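Local structure of unsaturated glucuronyl hydrolase (Streptococcus agalactiae, 2ZZR) at residues G75-A80 against H94-S99; K193-A198 against R260-Y265; S305-A310 against H336-S341. The protein hydrolyses unsaturated chondroitin, hyaluronan and heparin disaccharides, releasing the 4-deoxy-4,5-didehydro uronic acid from their non-reducing end. All blocks are in the same frame, centred on the assembly; numbering follows the deposited sequence.

Interaction 1: G75-A80 against H94-S99; sequences GCLWLA and HKNVLS
Trp-78 lays the benzo end of its indole against the first turn of the 94-99 segment, CZ2 lying 3.8 Å from the backbone N of His-94 and 4.2 Å from CG2 of Val-97. The two neighbours meet the ring differently. Val-97 CG2 sits at its edge, close to the ring plane and equally near NE1 and CZ2, whereas His-94 N approaches obliquely. With CG turned anti to the carbonyl carbon (chi1 -74°), the indole is carried across to the neighbouring helix although its CB does not point straight there. Val-97 meets it at about a right angle, its CG2 standing beside its own backbone N.

Helices 70-84 and 87-105 follow one another through a very short turn and run roughly antiparallel, the short segments at 146° with axes 10.7 Å apart: a helical hairpin of the kind from which the alpha/alpha barrel of glycoside hydrolase family 88 is built. At this separation the backbones do not meet each other; side chains of 70-84 span the gap, one of them to a backbone N. Leu-77 adds a second point, its CD1 reaching 3.9 Å from Asn-96 ND2, with the two side chains crossing at about a right angle. That amide nitrogen has its polar partner in Thr-74 OG1, three residues before Leu-77, which helps hold the amide beside the leucine methyl.

Helix 115-130 packs alongside: Glu-126 touches both Trp-78 and Val-97 and is hydrogen-bonded through OE2 to His-94 ND1, while Trp-78 NE1 makes a weak bond to the carbonyl of Ser-122.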
# COMPACT_ATOMS: atom_id res chain seq x y z
N GLY A 75 -0.16 3.36 12.05
CA GLY A 75 -1.39 3.45 11.25
C GLY A 75 -2.53 2.59 11.76
O GLY A 75 -3.69 3.04 11.77
N CYS A 76 -2.23 1.36 12.19
CA CYS A 76 -3.24 0.48 12.80
C CYS A 76 -3.82 1.15 14.05
O CYS A 76 -5.04 1.14 14.26
CB CYS A 76 -2.65 -0.89 13.17
SG CYS A 76 -2.28 -1.99 11.78
N LEU A 77 -2.95 1.72 14.87
CA LEU A 77 -3.38 2.42 16.08
C LEU A 77 -4.29 3.61 15.79
O LEU A 77 -5.32 3.78 16.46
CB LEU A 77 -2.17 2.87 16.92
CG LEU A 77 -1.19 1.77 17.34
CD1 LEU A 77 -0.06 2.36 18.18
CD2 LEU A 77 -1.88 0.62 18.06
N TRP A 78 -3.93 4.42 14.80
CA TRP A 78 -4.74 5.59 14.43
C TRP A 78 -6.09 5.17 13.86
O TRP A 78 -7.12 5.80 14.16
CB TRP A 78 -4.03 6.53 13.46
CG TRP A 78 -2.92 7.36 14.06
CD1 TRP A 78 -1.64 7.45 13.60
CD2 TRP A 78 -3.00 8.20 15.21
NE1 TRP A 78 -0.91 8.31 14.40
CE2 TRP A 78 -1.73 8.78 15.40
CE3 TRP A 78 -4.03 8.52 16.12
CZ2 TRP A 78 -1.44 9.65 16.46
CZ3 TRP A 78 -3.75 9.39 17.17
CH2 TRP A 78 -2.47 9.95 17.32
N LEU A 79 -6.10 4.11 13.05
CA LEU A 79 -7.36 3.61 12.50
C LEU A 79 -8.29 3.15 13.62
O LEU A 79 -9.48 3.46 13.61
CB LEU A 79 -7.12 2.47 11.52
CG LEU A 79 -6.52 2.91 10.19
CD1 LEU A 79 -6.16 1.67 9.41
CD2 LEU A 79 -7.50 3.80 9.41
N ALA A 80 -7.72 2.41 14.57
CA ALA A 80 -8.46 1.95 15.74
C ALA A 80 -8.99 3.14 16.54
O ALA A 80 -10.14 3.13 17.01
CB ALA A 80 -7.57 1.07 16.62
N HIS A 94 0.82 8.72 19.42
CA HIS A 94 1.53 9.99 19.42
C HIS A 94 2.98 9.86 19.90
O HIS A 94 3.85 10.61 19.47
CB HIS A 94 0.81 11.08 20.22
CG HIS A 94 1.53 12.39 20.20
ND1 HIS A 94 1.64 13.16 19.06
CD2 HIS A 94 2.23 13.03 21.16
CE1 HIS A 94 2.35 14.24 19.34
NE2 HIS A 94 2.72 14.19 20.60
N LYS A 95 3.22 8.91 20.80
CA LYS A 95 4.58 8.57 21.19
C LYS A 95 5.36 8.02 20.00
O LYS A 95 6.54 8.37 19.81
CB LYS A 95 4.59 7.60 22.37
CG LYS A 95 4.35 8.30 23.71
CD LYS A 95 4.28 7.31 24.85
CE LYS A 95 3.77 7.99 26.11
NZ LYS A 95 3.38 6.99 27.14
N ASN A 96 4.71 7.18 19.19
CA ASN A 96 5.29 6.73 17.91
C ASN A 96 5.65 7.93 17.04
O ASN A 96 6.75 8.01 16.50
CB ASN A 96 4.34 5.80 17.15
CG ASN A 96 4.24 4.41 17.74
OD1 ASN A 96 4.85 4.09 18.78
ND2 ASN A 96 3.44 3.57 17.10
N VAL A 97 4.71 8.87 16.90
CA VAL A 97 4.95 10.10 16.16
C VAL A 97 6.22 10.83 16.62
O VAL A 97 7.01 11.30 15.80
CB VAL A 97 3.71 11.05 16.21
CG1 VAL A 97 4.04 12.42 15.65
CG2 VAL A 97 2.55 10.41 15.45
N LEU A 98 6.41 10.93 17.94
CA LEU A 98 7.60 11.60 18.47
C LEU A 98 8.88 10.85 18.10
O LEU A 98 9.90 11.47 17.80
CB LEU A 98 7.48 11.82 19.98
CG LEU A 98 6.40 12.83 20.42
CD1 LEU A 98 6.33 12.94 21.95
CD2 LEU A 98 6.62 14.19 19.79
N SER A 99 8.79 9.52 18.10
CA SER A 99 9.88 8.65 17.64
C SER A 99 10.19 8.89 16.17
O SER A 99 11.36 8.95 15.78
CB SER A 99 9.53 7.18 17.89
OG SER A 99 10.50 6.31 17.33

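Interaction 2: K193-A198 against R260-Y265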
# COMPACT_ATOMS: atom_id res chain seq x y z
N LYS A 193 7.55 22.48 -6.27
CA LYS A 193 8.59 21.46 -6.50
C LYS A 193 8.15 20.09 -6.02
O LYS A 193 8.42 19.08 -6.67
CB LYS A 193 9.92 21.86 -5.85
CG LYS A 193 10.60 23.05 -6.53
CD LYS A 193 11.81 23.51 -5.73
CE LYS A 193 12.40 24.80 -6.31
NZ LYS A 193 13.41 25.39 -5.39
N TYR A 194 7.45 20.05 -4.88
CA TYR A 194 6.91 18.80 -4.34
C TYR A 194 5.98 18.14 -5.35
O TYR A 194 6.07 16.93 -5.59
CB TYR A 194 6.13 19.06 -3.05
CG TYR A 194 6.94 19.50 -1.85
CD1 TYR A 194 6.66 20.70 -1.22
CD2 TYR A 194 7.96 18.69 -1.33
CE1 TYR A 194 7.39 21.12 -0.10
CE2 TYR A 194 8.69 19.10 -0.21
CZ TYR A 194 8.39 20.31 0.40
OH TYR A 194 9.09 20.73 1.51
N ARG A 195 5.07 18.93 -5.92
CA ARG A 195 4.08 18.44 -6.86
C ARG A 195 4.74 17.99 -8.17
O ARG A 195 4.40 16.95 -8.71
CB ARG A 195 3.00 19.49 -7.14
CG ARG A 195 1.87 18.96 -8.02
CD ARG A 195 0.73 19.95 -8.24
NE ARG A 195 -0.43 19.23 -8.77
CZ ARG A 195 -0.61 18.92 -10.05
NH1 ARG A 195 0.29 19.29 -10.96
NH2 ARG A 195 -1.69 18.25 -10.43
N GLN A 196 5.69 18.80 -8.66
CA GLN A 196 6.42 18.48 -9.89
C GLN A 196 7.12 17.13 -9.81
O GLN A 196 7.02 16.33 -10.74
CB GLN A 196 7.42 19.59 -10.23
CG GLN A 196 6.74 20.86 -10.71
CD GLN A 196 7.66 22.08 -10.74
OE1 GLN A 196 8.71 22.12 -10.09
NE2 GLN A 196 7.24 23.10 -11.48
N VAL A 197 7.80 16.87 -8.70
CA VAL A 197 8.47 15.58 -8.49
C VAL A 197 7.46 14.43 -8.45
O VAL A 197 7.67 13.40 -9.09
CB VAL A 197 9.34 15.61 -7.21
CG1 VAL A 197 9.76 14.20 -6.79
CG2 VAL A 197 10.57 16.47 -7.43
N ALA A 198 6.37 14.62 -7.70
CA ALA A 198 5.32 13.60 -7.62
C ALA A 198 4.73 13.27 -8.99
O ALA A 198 4.59 12.09 -9.37
CB ALA A 198 4.23 14.03 -6.64
N ARG A 260 -6.38 11.43 -7.41
CA ARG A 260 -6.98 12.47 -6.56
C ARG A 260 -6.34 13.82 -6.83
O ARG A 260 -7.02 14.85 -6.87
CB ARG A 260 -6.76 12.19 -5.08
CG ARG A 260 -7.36 10.92 -4.53
CD ARG A 260 -6.95 10.79 -3.06
NE ARG A 260 -5.49 10.70 -2.92
CZ ARG A 260 -4.82 11.02 -1.81
NH1 ARG A 260 -5.46 11.47 -0.73
NH2 ARG A 260 -3.50 10.90 -1.79
N LYS A 261 -5.03 13.80 -7.00
CA LYS A 261 -4.21 15.01 -7.01
C LYS A 261 -3.87 15.48 -8.42
O LYS A 261 -3.33 16.59 -8.60
CB LYS A 261 -2.94 14.76 -6.20
CG LYS A 261 -3.17 14.19 -4.81
CD LYS A 261 -4.05 15.11 -3.96
CE LYS A 261 -4.31 14.52 -2.58
NZ LYS A 261 -5.20 15.44 -1.80
N MET A 262 -4.17 14.65 -9.41
CA MET A 262 -3.75 14.93 -10.78
C MET A 262 -4.93 15.02 -11.73
O MET A 262 -4.90 15.79 -12.70
CB MET A 262 -2.76 13.86 -11.26
CG MET A 262 -1.45 13.89 -10.50
SD MET A 262 -0.37 12.51 -10.86
CE MET A 262 -0.03 12.78 -12.60
N LYS A 263 -5.97 14.23 -11.45
CA LYS A 263 -7.22 14.23 -12.22
C LYS A 263 -6.99 14.07 -13.72
O LYS A 263 -7.60 14.76 -14.55
CB LYS A 263 -8.05 15.48 -11.90
CG LYS A 263 -8.58 15.50 -10.46
CD LYS A 263 -9.42 14.25 -10.19
CE LYS A 263 -10.07 14.25 -8.82
NZ LYS A 263 -11.51 14.64 -8.91
N ASP A 264 -6.11 13.13 -14.06
CA ASP A 264 -5.87 12.77 -15.45
C ASP A 264 -6.66 11.50 -15.73
O ASP A 264 -6.41 10.47 -15.12
CB ASP A 264 -4.36 12.56 -15.65
CG ASP A 264 -3.99 12.07 -17.05
OD1 ASP A 264 -4.87 11.93 -17.92
OD2 ASP A 264 -2.78 11.83 -17.26
N TYR A 265 -7.63 11.59 -16.64
CA TYR A 265 -8.47 10.43 -16.96
C TYR A 265 -7.67 9.21 -17.46
O TYR A 265 -8.12 8.07 -17.31
CB TYR A 265 -9.59 10.78 -17.95
CG TYR A 265 -10.55 9.64 -18.16
CD1 TYR A 265 -10.46 8.82 -19.29
CD2 TYR A 265 -11.54 9.35 -17.21
CE1 TYR A 265 -11.32 7.76 -19.48
CE2 TYR A 265 -12.41 8.29 -17.39
CZ TYR A 265 -12.30 7.49 -18.52
OH TYR A 265 -13.15 6.44 -18.70
O HOH W 1 -2.29 18.46 -6.72
O HOH W 2 -2.60 17.15 -13.21
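Arg-195 makes the one direct hydrogen bond between 193-198 and 260-265, from NH2 to the backbone O of Lys-261, at 3.0 Å with an N-H...O angle of 152°. The donor lies in the carbonyl plane, but the oxygen is tilted 17° from the plane of the guanidinium. The arginine chain reaches it stretched out from CG to NE, with CG anti to the backbone N (chi1 -175°).

Two waters enlarge this grip, both at the guanidinium edge and in its plane. One accepts from Arg-195 NE at 2.9 Å and donates to the same Lys-261 O, which thus takes two bonds, one direct and one relayed. The other accepts from Arg-195 NH2 and donates to Met-262 O at 2.7 Å, so NH2 serves both carbonyls.

These carbonyls belong to the weakly bonded last residues of helix 245-262; at Lys-263 phi turns positive. In the alpha/alpha barrel, Arg-195 thereby ties helix 192-209 to the end of another barrel helix, and its positive charge probably suits any partial negative charge there.

Van der Waals contact between the segments is slight: Arg-195 NH2 passes 3.9 Å from Met-262 CA, obliquely to the guanidinium, while the methionine side chain packs on Val-199, Phe-202 and Tyr-203 further along helix 192-209.

Among charged groups, Lys-261 sends NZ off to a salt bridge with Glu-187, and on the way its CE rests 3.6 Å above the guanidinium plane of Arg-260, which is itself paired with the C-terminal carboxylate of Trp-397.

Interaction 3: S305-A310 against H336-S341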
# COMPACT_ATOMS: atom_id res chain seq x y z
N SER A 305 -1.86 -9.68 1.80
CA SER A 305 -1.53 -8.24 1.83
C SER A 305 -1.78 -7.59 0.47
O SER A 305 -2.14 -6.42 0.41
CB SER A 305 -0.11 -7.97 2.33
OG SER A 305 0.88 -8.31 1.36
N ALA A 306 -1.58 -8.35 -0.60
CA ALA A 306 -1.83 -7.86 -1.96
C ALA A 306 -3.32 -7.61 -2.15
O ALA A 306 -3.73 -6.61 -2.72
CB ALA A 306 -1.32 -8.85 -2.99
N THR A 307 -4.13 -8.54 -1.64
CA THR A 307 -5.58 -8.44 -1.75
C THR A 307 -6.13 -7.29 -0.89
O THR A 307 -6.99 -6.53 -1.35
CB THR A 307 -6.24 -9.81 -1.46
OG1 THR A 307 -5.83 -10.75 -2.48
CG2 THR A 307 -7.77 -9.71 -1.50
N ALA A 308 -5.62 -7.15 0.33
CA ALA A 308 -6.02 -6.03 1.19
C ALA A 308 -5.73 -4.68 0.53
O ALA A 308 -6.58 -3.78 0.52
CB ALA A 308 -5.33 -6.11 2.54
N THR A 309 -4.54 -4.55 -0.04
CA THR A 309 -4.11 -3.33 -0.74
C THR A 309 -4.99 -3.04 -1.96
O THR A 309 -5.41 -1.89 -2.17
CB THR A 309 -2.61 -3.45 -1.13
OG1 THR A 309 -1.85 -3.73 0.05
CG2 THR A 309 -2.09 -2.16 -1.75
N ALA A 310 -5.31 -4.07 -2.73
CA ALA A 310 -6.19 -3.93 -3.90
C ALA A 310 -7.61 -3.49 -3.51
O ALA A 310 -8.24 -2.70 -4.22
CB ALA A 310 -6.24 -5.22 -4.72
N HIS A 336 -16.14 -6.03 -2.27
CA HIS A 336 -16.93 -6.67 -1.21
C HIS A 336 -16.61 -8.16 -1.06
O HIS A 336 -16.44 -8.64 0.06
CB HIS A 336 -18.43 -6.47 -1.44
CG HIS A 336 -18.97 -5.20 -0.87
ND1 HIS A 336 -18.82 -3.98 -1.49
CD2 HIS A 336 -19.66 -4.96 0.27
CE1 HIS A 336 -19.41 -3.04 -0.76
NE2 HIS A 336 -19.93 -3.62 0.31
N THR A 337 -16.53 -8.87 -2.19
CA THR A 337 -16.23 -10.30 -2.18
C THR A 337 -14.83 -10.57 -1.62
O THR A 337 -14.65 -11.47 -0.80
CB THR A 337 -16.33 -10.92 -3.60
OG1 THR A 337 -17.53 -10.46 -4.24
CG2 THR A 337 -16.37 -12.44 -3.52
N MET A 338 -13.86 -9.77 -2.08
CA MET A 338 -12.47 -9.90 -1.65
C MET A 338 -12.33 -9.61 -0.16
O MET A 338 -11.71 -10.39 0.57
CB MET A 338 -11.59 -8.96 -2.48
CG MET A 338 -11.56 -9.29 -3.98
SD MET A 338 -11.07 -7.89 -5.01
CE MET A 338 -9.30 -7.95 -4.76
N LEU A 339 -12.93 -8.52 0.30
CA LEU A 339 -12.88 -8.17 1.71
C LEU A 339 -13.62 -9.20 2.57
O LEU A 339 -13.15 -9.55 3.66
CB LEU A 339 -13.41 -6.75 1.96
CG LEU A 339 -13.25 -6.16 3.37
CD1 LEU A 339 -11.80 -6.23 3.90
CD2 LEU A 339 -13.75 -4.72 3.39
N ARG A 340 -14.76 -9.69 2.08
CA ARG A 340 -15.50 -10.74 2.78
C ARG A 340 -14.60 -11.96 3.02
O ARG A 340 -14.54 -12.48 4.13
CB ARG A 340 -16.76 -11.17 2.03
CG ARG A 340 -17.52 -12.29 2.74
CD ARG A 340 -18.78 -12.72 2.01
NE ARG A 340 -19.82 -11.68 2.02
CZ ARG A 340 -20.55 -11.35 3.08
NH1 ARG A 340 -20.37 -11.95 4.25
NH2 ARG A 340 -21.47 -10.40 2.97
N SER A 341 -13.91 -12.41 1.97
CA SER A 341 -13.00 -13.54 2.08
C SER A 341 -11.88 -13.28 3.09
O SER A 341 -11.55 -14.16 3.89
CB SER A 341 -12.41 -13.92 0.73
OG SER A 341 -13.37 -14.60 -0.06
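Met-338 and Ala-310 meet each other and share the ring of Phe-278, from helix 265-280, as a neighbour; within 305-310 the carbonyl plane of Ser-305 takes a donor on each face. Both donors come from Thr-309: the backbone N in the helical bond, and OG1 at 2.7 Å from Ser-305 O, tilted 23° out of the plane. The threonine hydroxyl is thus turned back onto its own helix, on a residue that packs against Ala-249, Trp-250 and Tyr-253 of helix 245-262.

The atoms that touch across the segments are all carbons, mostly methyls. Thr-307 points CG2 across, anti to its backbone N, and that methyl lies 4.0 Å from both CB and CE of Met-338. Met-338 bends at the sulfur (chi3 79°), which brings CE round to touch Ala-310 CB as well, at 4.1 Å. One terminal methyl therefore bridges two residues a helical turn apart.

The helices 304-318 and 328-346 come close here, with the CA atoms of Thr-307 and Met-338 7.0 Å apart, as the small threonine and alanine side chains allow. Both belong to the alpha/alpha barrel of family 88.

The hydroxyl of Thr-307 has its partner in Ser-288 OG, leaving the methyl to the methionine. This division lets a polar residue stand in a buried interface with its oxygen bonded, while the contact with Met-338 itself relies on dispersion and shape, with no directional bond to set its exact geometry.

The three contacts are spread around the alpha/alpha barrel and follow one another along the chain, none touching another. Interactions 1 and 3 are 24 Å apart between centres, and interaction 2 lies 27 Å from each of them. The first and third are buried and rest on van der Waals packing, with no hydrogen bond between their segments; the second, at the surface, works through an arginine, waters and carbonyls. Interaction 3 comes nearest the substrate site: the side chain of Ala-310 is about 9 Å from those of Arg-246 and Trp-250, which probably bind substrate. Helix 245-262 relates that site to interaction 2, carrying Arg-246 and Trp-250 in its first turns and the carbonyls of interaction 2 at its other end.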